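Local coordinates for heme-binding protein A (Haemophilus parasuis 29755, PDB 3TPA) that probably binds glutathione as an extracellular solute-binding protein of the family 5 type, despite a name that refers to heme, at residues S36-N41 against L221-T226; I51-E54 against R60-I63; H109-V114 against D171-Q176; E336-L341 against A380-K385; N436-T441 against S476-F481. The protein carries 1 engineered substitution. All coordinates share one frame; numbering follows the deposited sequence. Where two conformers were deposited one is given.

Contact 1 (S36-N41 against L221-T226); sequences SQQVYN and LIFSIT
The side-chain amide of Q38, in the short, weakly bonded helix 36-39, meets L221 and F223 on strand 220-225, which lies third in a five-stranded mixed sheet of this solute-binding protein, between 202-207 and 9-14. L221 and F223, two positions apart on the strand, both start toward the helix, and the amide spans the pair. Its two branches divide the work. Q38 OE1 faces the methyl CD2 of L221 at 4.0 Å, with the glutamine and leucine chains running roughly at right angles. Q38 NE2 comes to the rim of the F223 ring, in the ring plane, and lies 3.9 Å from F223 CZ. Glutamine and phenylalanine approach from opposite directions, and the amide plane is turned 73° from the ring, so NE2 meets the edge of the ring and the two planes do not stack. The bend in the Q38 chain, with chi2 at -53°, folds the amide into place. No hydrogen bond crosses between the segments, and the backbones stay well apart: the nearest CA atoms, of Q38 and L221, are 9.5 Å from each other. The polar end of Q38 is nevertheless satisfied, since NE2 is hydrogen-bonded to the backbone O atoms of T505 and N33. Two acceptors on NE2 probably restrict rotation of the amide. F192 of the edge strand 192-194 touches both Q38 and L221, and N12 of strand 9-14 touches F223. Just past the strand, T226 OG1 donates to S224 O over 2.9 Å, approaching from above the carbonyl plane.

Contact 2 (I51-E54 against R60-I63); sequences IEVE and RWEI
W61 reaches back across the break in strand 53-63 to V53 and E54, near the start of the same strand. The close part is small. Its apolar pair is V53 CG2 and W61 CZ2, 4.1 Å apart; beside it the backbone C of E54 lies 4.1 Å from W61 CH2, a backbone carbon against the indole. Both approach the ring system obliquely. W61 CG sits between its backbone N and carbonyl carbon (chi1 66°), which swings the six-membered ring back toward V53. V44 of the neighbouring strand 44-46 and I154 of helix 153-156 touch both V53 and W61, so the two residues belong to an apolar patch between the five-stranded antiparallel sheet and helix 153-156. The other side is charged and looser. The E54 side chain starts away from W61 and forms a salt bridge with K47. R60 and E62 pair with each other: R60 NH1 donates to E62 OE2 over 3.0 Å in a nearly straight bond (179°). The oxygen lies in the guanidinium plane but is itself met from above the carboxylate plane. Y73 gives R60 a cation-pi partner. With no hydrogen bond between the segments, the contact rests on dispersion and hydrophobic packing, and its charges are paired away from the indole.

Contact 3 (H109-V114 against D171-Q176); sequences HPYHNV and DQLLAQ
Y111 sets its phenol end against helix 167-175, where Y111 OH lies 3.6 Å from L173 CB and 3.6 Å from L174 N. L174 slides past the tyrosine in the opposite direction: its CB is 4.1 Å from Y111 CE1, approaching the ring obliquely, and its methyl CD2 comes equally near the same ring carbon. L174 CD2 also touches P110, 4.2 Å from P110 CB, so one leucine spans the proline and the ring. L174 holds CG anti to its backbone N (chi1 -161°), which lays the branched end along the tyrosine. The hydroxyl has a polar partner of its own: it is hydrogen-bonded to A170 O, one residue before the segment.

Two type I beta turns, H109 to H112 and Y111 to V114, follow one another in the loop between helices 94-105 and 120-124, and Y111 belongs to both. The first is closed by H112 N to H109 O, the second by V114 N to Y111 O. H109 ND1 takes the amide N of Y111 at 3.1 Å, 168°, nearly in the imidazole plane, fixing the start of the tyrosine. Farther out, F99 meets the Y111 ring edge-to-face, and R103 NE bonds Y111 O. L182 of helix 181-184 touches both Y111 and L173.

Contact 4 (E336-L341 against A380-K385); sequences EKAKAL and AKIGVK
I382, the last residue before the glycine of a Schellman motif that ends helix 368-381, packs its branches on A338 and K339 of helix 335-344. I382 CD1 lies 4.0 Å from A338 CB, while I382 CG2 comes 4.0 Å from K339 N and 4.1 Å from K339 CB. A chi1 of 68° puts the CG1 arm of I382 over its own main chain, flanked by N and C, and carries CD1 to A338, while CG2 takes the side nearer the lysine. K339 runs extended beyond CG, with K339 CG 4.0 Å from I382 O, so its aliphatic stem lies alongside the helix end. In the cap itself, G383 has positive phi (88°): its N bonds to A380 O, and V384 N bonds to W379 O. K385 NZ then turns back to G383 O at 3.0 Å, tilted from the carbonyl plane. L335 and L342 of helix 335-344, along with A295, touch I382 as well, so the side chain is well buried while K339 stays on the surface. After the cap the chain enters strand 384-389, parallel to and beside strand 351-356. Strand, helix 368-381 and strand together form a beta-alpha-beta unit, and this packing sets helix 335-344 against the turn between its helix and second strand.

Contact 5 (N436-T441 against S476-F481); sequences NYSRWT and SPIIPF
The chain folds sharply at S438 and R439, the latter at positive phi (71°), and brings S438 within 6.1 Å of P477, CA to CA, while S476 also takes positive phi as helix 458-475 ends. P477 lies over one face of W440: its CG stands 3.5 Å above the indole plane, offset toward the rim, and lies 3.8 Å from W440 CD2. The packing is tightest at the ring's base, where P477 CB is 3.4 Å from W440 CB. CG of W440 points opposite to the backbone N (chi1 176°), which brings one indole face against the proline ring.

P477 sits at the joint between helix 458-475 and strand 478-491, a strand of the six-stranded mixed sheet, where it lies between 310-312 and 261-276. The loop 436-441 thus covers the point where the chain passes from helix to sheet. S438 packs on the following peptide: its CB is 3.5 Å from P477 O and 3.9 Å from I478 CG2. Within the loop, N436 ND2 bonds to the backbone O of W440 at 2.9 Å (169°), with the acceptor in the amide plane, and the same ND2 also reaches S428 O. F445 meets W440 edge-to-face, and F472 touches both P477 and I478.

Overall arrangement
Contacts 1, 2 and 3 form one group and contacts 4 and 5 another; contact 1 lies across the chain's centre from both 4 and 5. Contact 1 closes a long loop along the chain in which contacts 2 and 3 are nested, and the nearest atoms to each are about 9 Å away. Contacts 4 and 5 both reach the same six-stranded sheet, with centres 20 Å apart and nearest atoms about 9 Å. Across the molecule the gaps grow: the centres of contacts 3 and 4 stand 63 Å apart, while contacts 2 and 5 come within about 17 Å at their nearest atoms. Solute-binding proteins of this clan generally hold ligand between two lobes.

Contact 1 (S36-N41 against L221-T226)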
# COMPACT_ATOMS: atom_id res chain seq x y z
N SER A 36 12.76 0.11 8.12
CA SER A 36 12.13 -1.18 8.37
C SER A 36 12.59 -2.25 7.39
O SER A 36 12.71 -3.42 7.77
CB SER A 36 10.60 -1.03 8.32
OG SER A 36 10.24 -0.15 7.26
N GLN A 37 12.84 -1.86 6.14
CA GLN A 37 13.09 -2.83 5.09
C GLN A 37 14.47 -3.45 5.20
O GLN A 37 14.66 -4.56 4.74
CB GLN A 37 12.86 -2.24 3.69
CG GLN A 37 11.39 -2.04 3.30
CD GLN A 37 10.64 -3.35 3.01
OE1 GLN A 37 11.09 -4.17 2.22
NE2 GLN A 37 9.50 -3.52 3.65
N GLN A 38 15.42 -2.74 5.81
CA GLN A 38 16.79 -3.25 5.91
C GLN A 38 17.21 -3.56 7.35
O GLN A 38 17.97 -4.50 7.59
CB GLN A 38 17.79 -2.23 5.35
CG GLN A 38 17.38 -1.47 4.09
CD GLN A 38 16.94 -2.35 2.92
OE1 GLN A 38 17.35 -3.49 2.77
NE2 GLN A 38 16.09 -1.79 2.08
N VAL A 39 16.74 -2.74 8.28
CA VAL A 39 17.27 -2.70 9.65
C VAL A 39 16.42 -3.48 10.68
O VAL A 39 16.94 -3.94 11.70
CB VAL A 39 17.44 -1.24 10.10
CG1 VAL A 39 17.97 -1.16 11.54
CG2 VAL A 39 18.36 -0.48 9.13
N TYR A 40 15.12 -3.62 10.42
CA TYR A 40 14.18 -4.22 11.39
C TYR A 40 13.54 -5.52 10.88
O TYR A 40 13.70 -5.88 9.72
CB TYR A 40 13.06 -3.22 11.70
CG TYR A 40 13.50 -1.99 12.48
CD1 TYR A 40 13.58 -2.03 13.86
CD2 TYR A 40 13.79 -0.79 11.85
CE1 TYR A 40 13.95 -0.93 14.60
CE2 TYR A 40 14.18 0.34 12.58
CZ TYR A 40 14.25 0.26 13.97
OH TYR A 40 14.62 1.34 14.75
N ASN A 41 12.82 -6.20 11.78
CA ASN A 41 11.93 -7.32 11.43
C ASN A 41 10.58 -7.10 12.04
O ASN A 41 10.43 -6.26 12.92
CB ASN A 41 12.46 -8.64 11.97
CG ASN A 41 13.65 -9.14 11.18
OD1 ASN A 41 14.76 -9.25 11.69
ND2 ASN A 41 13.42 -9.44 9.91
N LEU A 221 25.70 -1.46 1.67
CA LEU A 221 24.58 -0.87 0.98
C LEU A 221 24.75 0.64 1.03
O LEU A 221 24.91 1.22 2.11
CB LEU A 221 23.29 -1.26 1.72
CG LEU A 221 22.11 -1.91 1.03
CD1 LEU A 221 22.51 -3.12 0.19
CD2 LEU A 221 21.08 -2.30 2.11
N ILE A 222 24.74 1.29 -0.13
CA ILE A 222 24.75 2.74 -0.16
C ILE A 222 23.48 3.28 -0.81
O ILE A 222 23.22 2.99 -1.98
CB ILE A 222 25.96 3.31 -0.92
CG1 ILE A 222 27.26 2.77 -0.33
CG2 ILE A 222 25.96 4.83 -0.87
CD1 ILE A 222 28.50 3.14 -1.13
N PHE A 223 22.70 4.04 -0.05
CA PHE A 223 21.59 4.80 -0.62
C PHE A 223 22.09 6.20 -1.01
O PHE A 223 22.31 7.04 -0.14
CB PHE A 223 20.45 4.95 0.39
CG PHE A 223 19.63 3.69 0.62
CD1 PHE A 223 18.32 3.78 1.05
CD2 PHE A 223 20.18 2.43 0.43
CE1 PHE A 223 17.56 2.63 1.28
CE2 PHE A 223 19.44 1.28 0.65
CZ PHE A 223 18.12 1.38 1.08
N SER A 224 22.26 6.43 -2.31
CA SER A 224 22.78 7.71 -2.79
C SER A 224 21.66 8.62 -3.30
O SER A 224 20.98 8.30 -4.27
CB SER A 224 23.81 7.50 -3.89
OG SER A 224 24.17 8.73 -4.50
N ILE A 225 21.48 9.77 -2.65
CA ILE A 225 20.42 10.69 -3.07
C ILE A 225 20.79 11.34 -4.40
O ILE A 225 21.78 12.06 -4.51
CB ILE A 225 20.12 11.79 -2.03
CG1 ILE A 225 19.45 11.21 -0.79
CG2 ILE A 225 19.20 12.84 -2.62
CD1 ILE A 225 20.37 10.36 0.07
N THR A 226 19.96 11.08 -5.40
CA THR A 226 20.22 11.47 -6.76
C THR A 226 18.93 12.02 -7.31
O THR A 226 18.14 11.28 -7.89
CB THR A 226 20.62 10.25 -7.59
OG1 THR A 226 21.54 9.43 -6.85
CG2 THR A 226 21.25 10.67 -8.93

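Contact 2 (I51-E54 against R60-I63)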
# COMPACT_ATOMS: atom_id res chain seq x y z
N ILE A 51 1.58 -11.47 -0.95
CA ILE A 51 0.84 -10.79 0.11
C ILE A 51 0.59 -11.73 1.30
O ILE A 51 0.18 -11.29 2.38
CB ILE A 51 -0.49 -10.19 -0.44
CG1 ILE A 51 -0.19 -9.10 -1.47
CG2 ILE A 51 -1.32 -9.60 0.69
CD1 ILE A 51 -1.41 -8.65 -2.25
N GLU A 52 0.88 -13.01 1.13
CA GLU A 52 0.79 -13.94 2.24
C GLU A 52 2.02 -13.86 3.17
O GLU A 52 3.14 -13.51 2.72
CB GLU A 52 0.58 -15.37 1.74
CG GLU A 52 1.69 -15.93 0.89
CD GLU A 52 1.41 -17.38 0.48
OE1 GLU A 52 2.22 -18.27 0.83
OE2 GLU A 52 0.37 -17.62 -0.18
N VAL A 53 1.81 -14.17 4.45
CA VAL A 53 2.85 -14.00 5.46
C VAL A 53 3.54 -15.33 5.79
O VAL A 53 3.00 -16.40 5.51
CB VAL A 53 2.30 -13.33 6.75
CG1 VAL A 53 1.66 -11.97 6.43
CG2 VAL A 53 1.28 -14.22 7.46
N GLU A 54 4.72 -15.26 6.39
CA GLU A 54 5.43 -16.44 6.87
C GLU A 54 6.07 -16.03 8.19
O GLU A 54 6.06 -14.85 8.52
CB GLU A 54 6.52 -16.88 5.87
CG GLU A 54 7.64 -15.87 5.71
CD GLU A 54 8.58 -16.21 4.57
OE1 GLU A 54 8.51 -17.34 4.05
OE2 GLU A 54 9.39 -15.35 4.19
N ARG A 60 6.32 -19.13 15.30
CA ARG A 60 5.00 -19.64 14.94
C ARG A 60 3.92 -18.86 15.67
O ARG A 60 4.21 -18.09 16.59
CB ARG A 60 4.90 -21.13 15.23
CG ARG A 60 4.99 -21.51 16.68
CD ARG A 60 4.67 -22.99 16.91
NE ARG A 60 4.47 -23.24 18.33
CZ ARG A 60 3.28 -23.34 18.91
NH1 ARG A 60 2.17 -23.25 18.18
NH2 ARG A 60 3.19 -23.54 20.22
N TRP A 61 2.67 -19.04 15.25
CA TRP A 61 1.55 -18.36 15.89
C TRP A 61 0.29 -19.19 15.80
O TRP A 61 0.16 -20.06 14.93
CB TRP A 61 1.32 -16.96 15.29
CG TRP A 61 0.89 -16.97 13.85
CD1 TRP A 61 -0.39 -16.84 13.38
CD2 TRP A 61 1.73 -17.10 12.70
NE1 TRP A 61 -0.40 -16.89 12.01
CE2 TRP A 61 0.89 -17.05 11.56
CE3 TRP A 61 3.10 -17.27 12.52
CZ2 TRP A 61 1.39 -17.16 10.28
CZ3 TRP A 61 3.59 -17.38 11.25
CH2 TRP A 61 2.74 -17.32 10.14
N GLU A 62 -0.64 -18.93 16.73
CA GLU A 62 -1.92 -19.60 16.78
C GLU A 62 -3.03 -18.56 16.85
O GLU A 62 -2.87 -17.50 17.47
CB GLU A 62 -1.99 -20.48 18.02
CG GLU A 62 -0.92 -21.55 18.09
CD GLU A 62 -0.92 -22.29 19.42
OE1 GLU A 62 -1.35 -21.69 20.43
OE2 GLU A 62 -0.50 -23.46 19.45
N ILE A 63 -4.16 -18.86 16.21
CA ILE A 63 -5.32 -17.98 16.29
C ILE A 63 -6.47 -18.79 16.86
O ILE A 63 -6.78 -19.88 16.38
CB ILE A 63 -5.69 -17.40 14.92
CG1 ILE A 63 -4.51 -16.62 14.35
CG2 ILE A 63 -6.92 -16.50 15.04
CD1 ILE A 63 -4.54 -16.39 12.83

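Contact 3 (H109-V114 against D171-Q176)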
# COMPACT_ATOMS: atom_id res chain seq x y z
N HIS A 109 2.05 6.23 27.23
CA HIS A 109 3.35 5.57 27.15
C HIS A 109 4.42 6.63 27.10
O HIS A 109 4.24 7.64 26.43
CB HIS A 109 3.41 4.66 25.91
CG HIS A 109 4.52 3.66 25.96
ND1 HIS A 109 5.84 4.00 25.74
CD2 HIS A 109 4.51 2.33 26.24
CE1 HIS A 109 6.59 2.92 25.87
NE2 HIS A 109 5.81 1.89 26.17
N PRO A 110 5.52 6.44 27.86
CA PRO A 110 6.62 7.40 27.89
C PRO A 110 7.23 7.71 26.52
O PRO A 110 7.76 8.80 26.32
CB PRO A 110 7.66 6.71 28.78
CG PRO A 110 6.87 5.82 29.67
CD PRO A 110 5.72 5.35 28.82
N TYR A 111 7.18 6.77 25.58
CA TYR A 111 7.76 7.04 24.26
C TYR A 111 6.72 7.54 23.24
O TYR A 111 7.06 7.83 22.10
CB TYR A 111 8.51 5.82 23.71
CG TYR A 111 10.01 5.84 23.95
CD1 TYR A 111 10.56 5.38 25.15
CD2 TYR A 111 10.88 6.33 22.97
CE1 TYR A 111 11.94 5.41 25.36
CE2 TYR A 111 12.25 6.34 23.17
CZ TYR A 111 12.77 5.89 24.36
OH TYR A 111 14.13 5.93 24.54
N HIS A 112 5.47 7.65 23.67
CA HIS A 112 4.37 8.00 22.76
C HIS A 112 4.56 9.35 22.06
O HIS A 112 4.15 9.51 20.91
CB HIS A 112 3.02 7.98 23.49
CG HIS A 112 1.84 8.12 22.57
ND1 HIS A 112 1.28 7.05 21.91
CD2 HIS A 112 1.11 9.20 22.22
CE1 HIS A 112 0.25 7.46 21.18
NE2 HIS A 112 0.13 8.76 21.35
N ASN A 113 5.16 10.32 22.75
CA ASN A 113 5.41 11.66 22.19
C ASN A 113 6.87 11.95 21.94
O ASN A 113 7.25 13.08 21.67
CB ASN A 113 4.86 12.74 23.12
CG ASN A 113 3.36 12.73 23.18
OD1 ASN A 113 2.69 12.64 22.15
ND2 ASN A 113 2.81 12.82 24.38
N VAL A 114 7.69 10.93 22.07
CA VAL A 114 9.09 11.08 21.75
C VAL A 114 9.17 11.35 20.25
O VAL A 114 8.44 10.75 19.47
CB VAL A 114 9.90 9.86 22.20
CG1 VAL A 114 11.27 9.85 21.57
CG2 VAL A 114 10.01 9.85 23.72
N ASP A 171 15.07 1.87 26.86
CA ASP A 171 15.24 2.13 28.29
C ASP A 171 16.52 2.93 28.52
O ASP A 171 16.51 3.93 29.24
CB ASP A 171 15.26 0.84 29.11
CG ASP A 171 13.89 0.19 29.23
OD1 ASP A 171 12.90 0.86 28.93
OD2 ASP A 171 13.81 -0.99 29.63
N GLN A 172 17.61 2.49 27.91
CA GLN A 172 18.90 3.15 28.09
C GLN A 172 18.85 4.61 27.68
O GLN A 172 19.33 5.48 28.40
CB GLN A 172 20.03 2.46 27.31
CG GLN A 172 21.38 3.13 27.51
CD GLN A 172 22.46 2.60 26.58
OE1 GLN A 172 22.91 1.47 26.72
NE2 GLN A 172 22.90 3.43 25.64
N LEU A 173 18.27 4.87 26.51
CA LEU A 173 18.23 6.22 25.96
C LEU A 173 17.39 7.15 26.81
O LEU A 173 17.72 8.32 26.97
CB LEU A 173 17.71 6.22 24.52
CG LEU A 173 18.62 5.52 23.53
CD1 LEU A 173 17.90 5.27 22.21
CD2 LEU A 173 19.90 6.33 23.31
N LEU A 174 16.29 6.64 27.35
CA LEU A 174 15.42 7.45 28.19
C LEU A 174 16.22 7.85 29.43
O LEU A 174 16.31 9.04 29.77
CB LEU A 174 14.16 6.66 28.56
CG LEU A 174 12.95 7.46 29.06
CD1 LEU A 174 12.56 8.54 28.06
CD2 LEU A 174 11.78 6.51 29.31
N ALA A 175 16.83 6.86 30.05
CA ALA A 175 17.73 7.06 31.18
C ALA A 175 18.82 8.07 30.86
O ALA A 175 19.21 8.88 31.71
CB ALA A 175 18.34 5.75 31.61
N GLN A 176 19.32 8.04 29.63
CA GLN A 176 20.41 8.92 29.22
C GLN A 176 19.92 10.30 28.80
O GLN A 176 20.70 11.19 28.50
CB GLN A 176 21.25 8.27 28.12
CG GLN A 176 22.11 7.11 28.62
CD GLN A 176 22.84 6.40 27.50
OE1 GLN A 176 22.31 6.22 26.41
NE2 GLN A 176 24.08 5.98 27.77

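Contact 4 (E336-L341 against A380-K385)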
# COMPACT_ATOMS: atom_id res chain seq x y z
N GLU A 336 -23.22 2.97 -28.78
CA GLU A 336 -24.56 2.68 -29.29
C GLU A 336 -25.37 1.98 -28.20
O GLU A 336 -26.51 2.36 -27.92
CB GLU A 336 -24.48 1.82 -30.56
CG GLU A 336 -25.52 2.16 -31.61
CD GLU A 336 -25.66 1.09 -32.67
OE1 GLU A 336 -25.46 -0.11 -32.34
OE2 GLU A 336 -25.98 1.43 -33.83
N LYS A 337 -24.77 0.97 -27.57
CA LYS A 337 -25.42 0.27 -26.46
C LYS A 337 -25.67 1.22 -25.28
O LYS A 337 -26.70 1.14 -24.61
CB LYS A 337 -24.59 -0.92 -25.99
CG LYS A 337 -25.35 -1.93 -25.15
CD LYS A 337 -24.47 -3.11 -24.77
CE LYS A 337 -24.76 -4.34 -25.63
NZ LYS A 337 -23.95 -5.53 -25.24
N ALA A 338 -24.72 2.12 -25.04
CA ALA A 338 -24.83 3.08 -23.94
C ALA A 338 -26.02 4.01 -24.12
O ALA A 338 -26.81 4.20 -23.21
CB ALA A 338 -23.52 3.90 -23.78
N LYS A 339 -26.13 4.60 -25.31
CA LYS A 339 -27.26 5.50 -25.58
C LYS A 339 -28.61 4.77 -25.48
O LYS A 339 -29.60 5.31 -24.99
CB LYS A 339 -27.10 6.17 -26.96
CG LYS A 339 -27.88 7.46 -27.12
CD LYS A 339 -27.62 8.10 -28.47
CE LYS A 339 -28.48 9.33 -28.67
NZ LYS A 339 -28.26 9.96 -30.00
N ALA A 340 -28.64 3.52 -25.94
CA ALA A 340 -29.87 2.73 -25.88
C ALA A 340 -30.30 2.46 -24.43
O ALA A 340 -31.47 2.59 -24.08
CB ALA A 340 -29.70 1.44 -26.66
N LEU A 341 -29.33 2.10 -23.58
CA LEU A 341 -29.57 1.90 -22.15
C LEU A 341 -30.11 3.16 -21.50
O LEU A 341 -31.00 3.09 -20.67
CB LEU A 341 -28.30 1.47 -21.43
CG LEU A 341 -28.26 0.06 -20.86
CD1 LEU A 341 -26.96 -0.17 -20.13
CD2 LEU A 341 -29.46 -0.18 -19.96
N ALA A 380 -20.48 12.89 -24.05
CA ALA A 380 -21.21 13.88 -24.86
C ALA A 380 -21.91 13.24 -26.05
O ALA A 380 -23.04 13.59 -26.39
CB ALA A 380 -20.28 14.98 -25.33
N LYS A 381 -21.23 12.29 -26.68
CA LYS A 381 -21.77 11.57 -27.82
C LYS A 381 -23.04 10.78 -27.51
O LYS A 381 -23.78 10.42 -28.41
CB LYS A 381 -20.73 10.63 -28.43
CG LYS A 381 -19.53 11.33 -29.05
CD LYS A 381 -18.60 10.30 -29.68
CE LYS A 381 -17.17 10.47 -29.21
NZ LYS A 381 -16.29 9.35 -29.63
N ILE A 382 -23.30 10.49 -26.24
CA ILE A 382 -24.56 9.81 -25.90
C ILE A 382 -25.54 10.74 -25.21
O ILE A 382 -26.51 10.30 -24.60
CB ILE A 382 -24.36 8.53 -25.05
CG1 ILE A 382 -23.85 8.88 -23.65
CG2 ILE A 382 -23.43 7.57 -25.76
CD1 ILE A 382 -23.89 7.71 -22.69
N GLY A 383 -25.28 12.04 -25.31
CA GLY A 383 -26.20 13.03 -24.80
C GLY A 383 -26.00 13.40 -23.34
O GLY A 383 -26.82 14.11 -22.77
N VAL A 384 -24.93 12.90 -22.74
CA VAL A 384 -24.61 13.28 -21.36
C VAL A 384 -23.63 14.44 -21.37
O VAL A 384 -22.46 14.28 -21.77
CB VAL A 384 -24.00 12.12 -20.55
CG1 VAL A 384 -23.45 12.64 -19.22
CG2 VAL A 384 -25.02 11.02 -20.33
N LYS A 385 -24.09 15.61 -20.93
CA LYS A 385 -23.29 16.82 -21.00
C LYS A 385 -22.62 17.09 -19.67
O LYS A 385 -23.23 17.69 -18.77
CB LYS A 385 -24.14 18.02 -21.39
CG LYS A 385 -24.88 17.86 -22.72
CD LYS A 385 -26.32 17.43 -22.50
CE LYS A 385 -27.03 17.23 -23.84
NZ LYS A 385 -28.32 16.49 -23.68

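Contact 5 (N436-T441 against S476-F481)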
# COMPACT_ATOMS: atom_id res chain seq x y z
N ASN A 436 -16.32 5.91 1.15
CA ASN A 436 -17.28 5.35 0.20
C ASN A 436 -17.89 6.55 -0.49
O ASN A 436 -18.95 7.06 -0.08
CB ASN A 436 -18.32 4.46 0.93
CG ASN A 436 -19.42 3.93 0.00
OD1 ASN A 436 -19.58 4.39 -1.12
ND2 ASN A 436 -20.22 2.97 0.51
N TYR A 437 -17.19 7.03 -1.51
CA TYR A 437 -17.55 8.25 -2.21
C TYR A 437 -18.88 8.09 -2.94
O TYR A 437 -19.73 8.98 -2.91
CB TYR A 437 -16.48 8.60 -3.23
CG TYR A 437 -15.17 9.08 -2.64
CD1 TYR A 437 -15.06 9.39 -1.30
CD2 TYR A 437 -14.06 9.26 -3.45
CE1 TYR A 437 -13.87 9.84 -0.77
CE2 TYR A 437 -12.87 9.72 -2.93
CZ TYR A 437 -12.78 10.01 -1.59
OH TYR A 437 -11.58 10.47 -1.08
N SER A 438 -19.07 6.94 -3.59
CA SER A 438 -20.29 6.68 -4.35
C SER A 438 -21.57 6.62 -3.49
O SER A 438 -22.67 6.82 -4.00
CB SER A 438 -20.16 5.37 -5.16
OG SER A 438 -20.26 4.24 -4.32
N ARG A 439 -21.42 6.34 -2.20
CA ARG A 439 -22.56 6.24 -1.28
C ARG A 439 -23.41 5.01 -1.52
O ARG A 439 -24.52 4.90 -0.99
CB ARG A 439 -23.46 7.48 -1.33
CG ARG A 439 -22.72 8.81 -1.18
CD ARG A 439 -23.53 9.75 -0.26
NE ARG A 439 -22.66 10.72 0.37
CZ ARG A 439 -22.88 11.29 1.53
NH1 ARG A 439 -23.97 11.00 2.22
NH2 ARG A 439 -22.00 12.15 2.00
N TRP A 440 -22.91 4.09 -2.33
CA TRP A 440 -23.66 2.87 -2.62
C TRP A 440 -23.60 1.90 -1.45
O TRP A 440 -22.57 1.78 -0.78
CB TRP A 440 -23.12 2.20 -3.88
CG TRP A 440 -23.80 0.88 -4.21
CD1 TRP A 440 -25.03 0.70 -4.78
CD2 TRP A 440 -23.26 -0.43 -4.00
NE1 TRP A 440 -25.29 -0.65 -4.92
CE2 TRP A 440 -24.21 -1.36 -4.46
CE3 TRP A 440 -22.05 -0.91 -3.48
CZ2 TRP A 440 -24.01 -2.73 -4.40
CZ3 TRP A 440 -21.85 -2.29 -3.41
CH2 TRP A 440 -22.83 -3.17 -3.86
N THR A 441 -24.71 1.20 -1.22
CA THR A 441 -24.77 0.15 -0.20
C THR A 441 -25.72 -0.94 -0.66
O THR A 441 -26.66 -0.67 -1.41
CB THR A 441 -25.27 0.68 1.17
OG1 THR A 441 -26.70 0.82 1.14
CG2 THR A 441 -24.64 2.02 1.53
N SER A 476 -22.71 -1.33 -10.56
CA SER A 476 -21.82 -0.32 -11.15
C SER A 476 -21.78 1.04 -10.42
O SER A 476 -21.94 2.08 -11.06
CB SER A 476 -22.16 -0.10 -12.63
OG SER A 476 -21.17 0.68 -13.29
N PRO A 477 -21.55 1.05 -9.09
CA PRO A 477 -21.54 2.36 -8.40
C PRO A 477 -20.31 3.23 -8.70
O PRO A 477 -20.35 4.47 -8.56
CB PRO A 477 -21.56 1.97 -6.91
CG PRO A 477 -21.02 0.60 -6.86
CD PRO A 477 -21.44 -0.08 -8.15
N ILE A 478 -19.20 2.59 -9.05
CA ILE A 478 -18.04 3.29 -9.60
C ILE A 478 -17.65 2.52 -10.84
O ILE A 478 -18.07 1.38 -11.03
CB ILE A 478 -16.83 3.34 -8.64
CG1 ILE A 478 -16.23 1.94 -8.41
CG2 ILE A 478 -17.19 4.02 -7.29
CD1 ILE A 478 -14.96 1.99 -7.55
N ILE A 479 -16.87 3.16 -11.70
CA ILE A 479 -16.39 2.53 -12.92
C ILE A 479 -14.89 2.36 -12.80
O ILE A 479 -14.14 3.30 -13.03
CB ILE A 479 -16.71 3.42 -14.14
CG1 ILE A 479 -18.22 3.67 -14.25
CG2 ILE A 479 -16.18 2.81 -15.43
CD1 ILE A 479 -18.60 4.86 -15.11
N PRO A 480 -14.43 1.16 -12.42
CA PRO A 480 -12.99 0.92 -12.39
C PRO A 480 -12.41 1.04 -13.78
O PRO A 480 -13.04 0.56 -14.72
CB PRO A 480 -12.90 -0.55 -11.93
CG PRO A 480 -14.20 -0.76 -11.13
CD PRO A 480 -15.20 -0.03 -11.98
N PHE A 481 -11.25 1.67 -13.93
CA PHE A 481 -10.59 1.66 -15.24
C PHE A 481 -9.09 1.29 -15.27
O PHE A 481 -8.61 0.84 -16.30
CB PHE A 481 -10.85 2.96 -16.02
CG PHE A 481 -10.30 4.21 -15.36
CD1 PHE A 481 -8.96 4.55 -15.49
CD2 PHE A 481 -11.14 5.06 -14.64
CE1 PHE A 481 -8.44 5.70 -14.90
CE2 PHE A 481 -10.65 6.23 -14.04
CZ PHE A 481 -9.28 6.54 -14.17